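Local coordinates for VgrG protein (Vibrio cholerae, PDB 4E1D) that probably cross-links actin through its actin cross-linking domain, and holds ADP and manganese in this structure, at residues A56-T61 and V89-Y94; I25-E30 and Y362-E367. All blocks are in the same frame, centred on the assembly; numbering follows the deposited sequence.

Interaction 1: residues A56-T61 and V89-Y94. With MN (manganese (II) ion), chain D; ADP (adenosine-5'-diphosphate), chain B.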
loop_
_atom_site.group_PDB
_atom_site.type_symbol
_atom_site.label_atom_id
_atom_site.label_comp_id
_atom_site.label_asym_id
_atom_site.label_seq_id
_atom_site.Cartn_x
_atom_site.Cartn_y
_atom_site.Cartn_z
ATOM N N ALA A 56 -0.063 18.309 6.138
ATOM C CA ALA A 56 0.630 17.502 5.121
ATOM C C ALA A 56 -0.399 16.707 4.296
ATOM O O ALA A 56 -1.201 15.965 4.865
ATOM C CB ALA A 56 1.635 16.566 5.779
ATOM N N LEU A 57 -0.395 16.905 2.963
ATOM C CA LEU A 57 -1.359 16.300 2.040
ATOM C C LEU A 57 -0.873 15.061 1.314
ATOM O O LEU A 57 -1.602 14.066 1.289
ATOM C CB LEU A 57 -1.919 17.344 1.055
ATOM C CG LEU A 57 -2.546 18.587 1.691
ATOM C CD1 LEU A 57 -2.789 19.652 0.669
ATOM C CD2 LEU A 57 -3.828 18.252 2.446
ATOM N N PHE A 58 0.343 15.116 0.718
ATOM C CA PHE A 58 0.961 14.001 -0.010
ATOM C C PHE A 58 2.469 14.124 -0.133
ATOM O O PHE A 58 2.993 15.227 -0.090
ATOM C CB PHE A 58 0.316 13.765 -1.388
ATOM C CG PHE A 58 0.472 14.879 -2.389
ATOM C CD1 PHE A 58 1.559 14.909 -3.257
ATOM C CD2 PHE A 58 -0.501 15.859 -2.518
ATOM C CE1 PHE A 58 1.682 15.914 -4.214
ATOM C CE2 PHE A 58 -0.376 16.863 -3.476
ATOM C CZ PHE A 58 0.709 16.879 -4.327
ATOM N N MET A 59 3.151 12.990 -0.321
ATOM C CA MET A 59 4.598 12.896 -0.489
ATOM C C MET A 59 4.942 12.846 -1.978
ATOM O O MET A 59 4.189 12.307 -2.786
ATOM C CB MET A 59 5.151 11.618 0.186
ATOM C CG MET A 59 4.946 11.539 1.677
ATOM S SD MET A 59 5.469 9.916 2.272
ATOM C CE MET A 59 5.305 10.112 3.999
ATOM N N LEU A 60 6.102 13.385 -2.323
ATOM C CA LEU A 60 6.641 13.349 -3.670
ATOM C C LEU A 60 7.679 12.251 -3.603
ATOM O O LEU A 60 8.663 12.377 -2.865
ATOM C CB LEU A 60 7.278 14.704 -4.019
ATOM C CG LEU A 60 6.366 15.726 -4.692
ATOM C CD1 LEU A 60 5.508 16.481 -3.677
ATOM C CD2 LEU A 60 7.179 16.705 -5.469
ATOM N N THR A 61 7.405 11.122 -4.270
ATOM C CA THR A 61 8.290 9.956 -4.209
ATOM C C THR A 61 8.741 9.447 -5.571
ATOM O O THR A 61 8.064 9.685 -6.573
ATOM C CB THR A 61 7.604 8.778 -3.457
ATOM O OG1 THR A 61 6.548 8.238 -4.251
ATOM C CG2 THR A 61 7.083 9.154 -2.083
ATOM N N VAL A 89 7.430 9.264 -11.076
ATOM C CA VAL A 89 7.020 9.976 -9.866
ATOM C C VAL A 89 5.680 9.417 -9.399
ATOM O O VAL A 89 4.784 9.175 -10.214
ATOM C CB VAL A 89 6.983 11.520 -10.054
ATOM C CG1 VAL A 89 6.340 12.235 -8.862
ATOM C CG2 VAL A 89 8.377 12.071 -10.301
ATOM N N GLU A 90 5.562 9.191 -8.091
ATOM C CA GLU A 90 4.324 8.731 -7.505
ATOM C C GLU A 90 3.967 9.638 -6.350
ATOM O O GLU A 90 4.774 9.839 -5.442
ATOM C CB GLU A 90 4.421 7.276 -7.048
ATOM C CG GLU A 90 3.087 6.703 -6.601
ATOM C CD GLU A 90 3.181 5.331 -5.969
ATOM O OE1 GLU A 90 3.995 5.161 -5.034
ATOM O OE2 GLU A 90 2.427 4.429 -6.400
ATOM N N LEU A 91 2.761 10.190 -6.392
ATOM C CA LEU A 91 2.253 11.051 -5.329
ATOM C C LEU A 91 1.512 10.167 -4.316
ATOM O O LEU A 91 0.532 9.498 -4.656
ATOM C CB LEU A 91 1.356 12.174 -5.891
ATOM C CG LEU A 91 1.916 13.027 -7.054
ATOM C CD1 LEU A 91 0.953 14.133 -7.430
ATOM C CD2 LEU A 91 3.301 13.597 -6.738
ATOM N N VAL A 92 2.052 10.098 -3.097
ATOM C CA VAL A 92 1.536 9.252 -2.023
ATOM C C VAL A 92 0.902 10.129 -0.942
ATOM O O VAL A 92 1.611 10.800 -0.198
ATOM C CB VAL A 92 2.660 8.330 -1.479
ATOM C CG1 VAL A 92 2.136 7.401 -0.401
ATOM C CG2 VAL A 92 3.317 7.527 -2.595
ATOM N N SER A 93 -0.436 10.119 -0.857
ATOM C CA SER A 93 -1.181 10.923 0.111
ATOM C C SER A 93 -0.914 10.539 1.553
ATOM O O SER A 93 -0.509 9.409 1.831
ATOM C CB SER A 93 -2.678 10.895 -0.182
ATOM O OG SER A 93 -3.274 9.687 0.262
ATOM N N TYR A 94 -1.101 11.500 2.461
ATOM C CA TYR A 94 -1.022 11.254 3.894
ATOM C C TYR A 94 -2.427 10.771 4.242
ATOM O O TYR A 94 -3.389 11.359 3.729
ATOM C CB TYR A 94 -0.647 12.523 4.671
ATOM C CG TYR A 94 0.839 12.794 4.651
ATOM C CD1 TYR A 94 1.420 13.526 3.622
ATOM C CD2 TYR A 94 1.671 12.293 5.647
ATOM C CE1 TYR A 94 2.792 13.770 3.592
ATOM C CE2 TYR A 94 3.044 12.536 5.632
ATOM C CZ TYR A 94 3.601 13.272 4.599
ATOM O OH TYR A 94 4.955 13.506 4.560
HETATM MN MN MN D . 3.852 3.196 -3.443
HETATM P PB ADP B . 4.182 0.923 -0.836
HETATM O O1B ADP B . 5.624 1.098 -1.045
HETATM O O2B ADP B . 3.908 -0.454 -0.227
HETATM O O3B ADP B . 3.435 1.063 -2.156
HETATM P PA ADP B . 3.788 3.631 0.322
HETATM O O1A ADP B . 4.655 4.013 1.464
HETATM O O2A ADP B . 4.376 4.221 -0.989
HETATM O O3A ADP B . 3.680 2.036 0.200
HETATM O "O5'" ADP B . 2.320 4.210 0.544
HETATM C "C5'" ADP B . 1.504 3.584 1.544
HETATM C "C4'" ADP B . 0.065 3.983 1.347
HETATM O "O4'" ADP B . -0.694 3.685 2.539
HETATM C "C3'" ADP B . -0.197 5.455 1.031
HETATM O "O3'" ADP B . -1.154 5.615 -0.011
HETATM C "C2'" ADP B . -0.627 6.024 2.385
HETATM O "O2'" ADP B . -1.491 7.148 2.297
HETATM C "C1'" ADP B . -1.383 4.843 2.964
HETATM N N9 ADP B . -1.480 4.824 4.426
HETATM C C8 ADP B . -0.461 4.954 5.328
HETATM N N7 ADP B . -0.857 4.928 6.582
HETATM C C5 ADP B . -2.234 4.763 6.490
HETATM C C6 ADP B . -3.253 4.698 7.460
HETATM N N6 ADP B . -3.037 4.844 8.760
HETATM N N1 ADP B . -4.528 4.549 7.024
HETATM C C2 ADP B . -4.754 4.484 5.703
HETATM N N3 ADP B . -3.879 4.550 4.694
HETATM C C4 ADP B . -2.625 4.691 5.154
#
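Met59 and Val92 form the central hydrogen-bonded pair of two antiparallel strands, exchanging N-H...O hydrogen bonds: Met59 N to Val92 O at 2.7 Å and nearly straight (171° at the hydrogen), and Val92 N to Met59 O at 3.1 Å. The ladder runs on to Thr61 and Glu90, whose amides also hydrogen-bond reciprocally, and beyond the Phe58-Ser93 pair Tyr94 N donates to Leu57 O at 2.9 Å. Glu90 O takes two hydrogens from one residue. Thr61 N reaches it at 3.2 Å with a bent 147° angle, while Thr61 OG1 donates at 2.7 Å from the opposite face of the carbonyl plane; a chi1 of 71°, placing OG1 between the backbone N and the carbonyl carbon, turns the hydroxyl back onto that oxygen. The extended Glu90 side chain carries OE1 to the manganese ion, 2.5 Å away, a ligand role shared with Glu28. Ser93 O accepts from the ribose O2' of ADP, and Ser93 OG is hydrogen-bonded to Ile27 N. Ala56 CB sits over one face of the Tyr94 ring, 3.8 Å from its centroid, a CH-pi contact; Met59 crosses Tyr94 at about a right angle, its SD oblique to the ring in a Met-aromatic contact, and Tyr94 OH is satisfied by Pro14 O. On the face that carries Phe58, Leu60 and Leu91, Phe58 CE1 lies 3.7 Å from Leu91 CD1, the two side chains running side by side. Phe58 also packs on Ala110, Met111 and Leu114 of helix 101-124, and Leu57 with Phe58 forms a classic beta bulge facing Val49 of strand 45-51.

Interaction 2: residues I25-E30 and Y362-E367. With MN (manganese (II) ion), chain D; ADP (adenosine-5'-diphosphate), chain B.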
loop_
_atom_site.group_PDB
_atom_site.type_symbol
_atom_site.label_atom_id
_atom_site.label_comp_id
_atom_site.label_asym_id
_atom_site.label_seq_id
_atom_site.Cartn_x
_atom_site.Cartn_y
_atom_site.Cartn_z
ATOM N N ILE A 25 -8.241 6.258 4.903
ATOM C CA ILE A 25 -7.932 6.088 3.486
ATOM C C ILE A 25 -6.685 6.870 3.038
ATOM O O ILE A 25 -6.501 8.033 3.400
ATOM C CB ILE A 25 -9.177 6.305 2.571
ATOM C CG1 ILE A 25 -8.903 5.853 1.107
ATOM C CG2 ILE A 25 -9.718 7.747 2.665
ATOM C CD1 ILE A 25 -10.091 5.342 0.338
ATOM N N GLY A 26 -5.847 6.188 2.265
ATOM C CA GLY A 26 -4.632 6.707 1.659
ATOM C C GLY A 26 -4.617 6.379 0.180
ATOM O O GLY A 26 -5.145 5.337 -0.220
ATOM N N ILE A 27 -4.061 7.276 -0.656
ATOM C CA ILE A 27 -4.016 7.064 -2.108
ATOM C C ILE A 27 -2.605 7.142 -2.676
ATOM O O ILE A 27 -1.749 7.825 -2.118
ATOM C CB ILE A 27 -5.037 7.944 -2.906
ATOM C CG1 ILE A 27 -4.726 9.454 -2.783
ATOM C CG2 ILE A 27 -6.500 7.619 -2.528
ATOM C CD1 ILE A 27 -5.329 10.360 -3.837
ATOM N N GLU A 28 -2.377 6.438 -3.788
ATOM C CA GLU A 28 -1.114 6.431 -4.519
ATOM C C GLU A 28 -1.442 6.839 -5.930
ATOM O O GLU A 28 -2.405 6.327 -6.500
ATOM C CB GLU A 28 -0.454 5.053 -4.495
ATOM C CG GLU A 28 0.102 4.675 -3.140
ATOM C CD GLU A 28 0.483 3.213 -3.053
ATOM O OE1 GLU A 28 -0.416 2.379 -2.806
ATOM O OE2 GLU A 28 1.673 2.900 -3.275
ATOM N N ASN A 29 -0.677 7.787 -6.481
ATOM C CA ASN A 29 -0.932 8.331 -7.804
ATOM C C ASN A 29 0.338 8.462 -8.635
ATOM O O ASN A 29 1.064 9.444 -8.488
ATOM C CB ASN A 29 -1.659 9.676 -7.652
ATOM C CG ASN A 29 -2.253 10.242 -8.912
ATOM O OD1 ASN A 29 -2.665 9.520 -9.829
ATOM N ND2 ASN A 29 -2.360 11.562 -8.946
ATOM N N GLU A 30 0.598 7.473 -9.505
ATOM C CA GLU A 30 1.767 7.482 -10.377
ATOM C C GLU A 30 1.499 8.420 -11.560
ATOM O O GLU A 30 0.519 8.244 -12.289
ATOM C CB GLU A 30 2.142 6.065 -10.828
ATOM C CG GLU A 30 3.500 5.990 -11.506
ATOM C CD GLU A 30 3.823 4.679 -12.198
ATOM O OE1 GLU A 30 5.023 4.346 -12.307
ATOM O OE2 GLU A 30 2.879 3.984 -12.638
ATOM N N TYR A 362 -12.365 9.165 -4.287
ATOM C CA TYR A 362 -11.201 9.489 -3.453
ATOM C C TYR A 362 -9.971 9.802 -4.305
ATOM O O TYR A 362 -8.959 10.249 -3.771
ATOM C CB TYR A 362 -10.877 8.304 -2.534
ATOM C CG TYR A 362 -11.905 8.077 -1.453
ATOM C CD1 TYR A 362 -11.821 8.742 -0.233
ATOM C CD2 TYR A 362 -12.947 7.173 -1.632
ATOM C CE1 TYR A 362 -12.770 8.545 0.765
ATOM C CE2 TYR A 362 -13.899 6.959 -0.637
ATOM C CZ TYR A 362 -13.802 7.643 0.563
ATOM O OH TYR A 362 -14.736 7.440 1.550
ATOM N N LEU A 363 -10.051 9.534 -5.619
ATOM C CA LEU A 363 -8.944 9.708 -6.551
ATOM C C LEU A 363 -9.072 10.949 -7.446
ATOM O O LEU A 363 -10.167 11.231 -7.949
ATOM C CB LEU A 363 -8.739 8.430 -7.405
ATOM C CG LEU A 363 -7.920 7.262 -6.810
ATOM C CD1 LEU A 363 -6.474 7.655 -6.505
ATOM C CD2 LEU A 363 -8.595 6.639 -5.599
ATOM N N PRO A 364 -7.958 11.695 -7.662
ATOM C CA PRO A 364 -8.023 12.868 -8.547
ATOM C C PRO A 364 -8.065 12.459 -10.017
ATOM O O PRO A 364 -7.457 11.457 -10.405
ATOM C CB PRO A 364 -6.752 13.645 -8.202
ATOM C CG PRO A 364 -5.799 12.623 -7.702
ATOM C CD PRO A 364 -6.587 11.474 -7.153
ATOM N N LYS A 365 -8.804 13.217 -10.834
ATOM C CA LYS A 365 -8.921 12.926 -12.261
ATOM C C LYS A 365 -8.505 14.126 -13.090
ATOM O O LYS A 365 -9.026 15.223 -12.866
ATOM C CB LYS A 365 -10.363 12.499 -12.636
ATOM C CG LYS A 365 -10.948 11.318 -11.859
ATOM C CD LYS A 365 -10.119 10.029 -11.967
ATOM C CE LYS A 365 -10.903 8.792 -11.606
ATOM N NZ LYS A 365 -11.428 8.819 -10.209
ATOM N N THR A 366 -7.582 13.921 -14.055
ATOM C CA THR A 366 -7.135 14.976 -14.973
ATOM C C THR A 366 -8.338 15.442 -15.814
ATOM O O THR A 366 -8.609 16.643 -15.881
ATOM C CB THR A 366 -5.948 14.503 -15.837
ATOM O OG1 THR A 366 -4.875 14.101 -14.992
ATOM C CG2 THR A 366 -5.447 15.581 -16.786
ATOM N N GLU A 367 -9.061 14.481 -16.394
ATOM C CA GLU A 367 -10.254 14.731 -17.196
ATOM C C GLU A 367 -11.468 15.061 -16.351
ATOM O O GLU A 367 -11.715 16.228 -16.036
HETATM MN MN MN D . 3.852 3.196 -3.443
HETATM P PB ADP B . 4.182 0.923 -0.836
HETATM O O1B ADP B . 5.624 1.098 -1.045
HETATM O O2B ADP B . 3.908 -0.454 -0.227
HETATM O O3B ADP B . 3.435 1.063 -2.156
HETATM P PA ADP B . 3.788 3.631 0.322
HETATM O O1A ADP B . 4.655 4.013 1.464
HETATM O O2A ADP B . 4.376 4.221 -0.989
HETATM O O3A ADP B . 3.680 2.036 0.200
HETATM O "O5'" ADP B . 2.320 4.210 0.544
HETATM C "C5'" ADP B . 1.504 3.584 1.544
HETATM C "C4'" ADP B . 0.065 3.983 1.347
HETATM O "O4'" ADP B . -0.694 3.685 2.539
HETATM C "C3'" ADP B . -0.197 5.455 1.031
HETATM O "O3'" ADP B . -1.154 5.615 -0.011
HETATM C "C2'" ADP B . -0.627 6.024 2.385
HETATM O "O2'" ADP B . -1.491 7.148 2.297
HETATM C "C1'" ADP B . -1.383 4.843 2.964
HETATM N N9 ADP B . -1.480 4.824 4.426
HETATM C C8 ADP B . -0.461 4.954 5.328
HETATM N N7 ADP B . -0.857 4.928 6.582
HETATM C C5 ADP B . -2.234 4.763 6.490
HETATM C C6 ADP B . -3.253 4.698 7.460
HETATM N N6 ADP B . -3.037 4.844 8.760
HETATM N N1 ADP B . -4.528 4.549 7.024
HETATM C C2 ADP B . -4.754 4.484 5.703
HETATM N N3 ADP B . -3.879 4.550 4.694
HETATM C C4 ADP B . -2.625 4.691 5.154
#
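Ile25, Ile27 and Asn29 meet Tyr362, Leu363 and Pro364 in a buried, mainly apolar contact, where one face of strand 24-32 is lined by the loop after strand 344-352, at the end of the modelled chain. Side-chain packing, with no backbone pairing, joins the two segments: even the nearest CA atoms, those of Ile27 and Leu363, are 7.1 Å apart. At one end Ile25 CD1 stands over one face of the Tyr362 ring, 3.8 Å from its centroid and only 14° off the normal, a CH-pi contact; Ile25 CG2 adds a contact of 3.7 Å to Tyr362 CE1. CG1 of Ile25 is anti to the backbone N (chi1 -169°), which extends CD1 over the ring. The Tyr362 hydroxyl is hydrogen-bonded to Met98 O. Ile27 serves both of the next residues: its CG2 lies 3.8 Å from Leu363 CD2 as these chains slide past each other, and Ile27 CD1 abuts Pro364 CD at 3.7 Å. Asn29 brings its ND2 to 3.8 Å from Pro364 CG, a packing contact, and its OD1 accepts from Gln173 NE2, which also reaches Pro364 O. Glu28 and Gly26, together with the backbone carbonyl of Ile27, face the ligands. Glu28 OE2 binds manganese at 2.2 Å, Ile27 O takes a weak hydrogen bond from ADP O3', and Gly26, lacking a side chain, lets ADP O2' approach its CA to 3.2 Å. The side toward the loop is thus mainly apolar, with Asn29 its polar member, whereas Glu28 points away from the loop to the metal. The strand runs between strands 85-97 and 167-180, and helix 101-124 packs against the contact through Met111, which touches Ile27, Asn29 and Pro364, and Val104, which touches Tyr362.

From the N terminus, 25-30 comes first of the four segments, on strand 24-32, and supplies one half of interaction 2. Interaction 1 then closes a local loop of 27 residues between 56-61 and 89-94, and only after a long excursion through much of the helical part of the chain does 362-367 return to close interaction 2. The smaller loop is therefore nested within the larger. Strand 85-97 pairs with strand 56-68 and also with strand 24-32, joining the contacts directly: Leu91 O is probably hydrogen-bonded to Asn29 N at 2.8 Å. ADP and manganese are met by 25-30 and 89-94, while 56-61 pairs with 89-94 and 362-367 packs on 25-30.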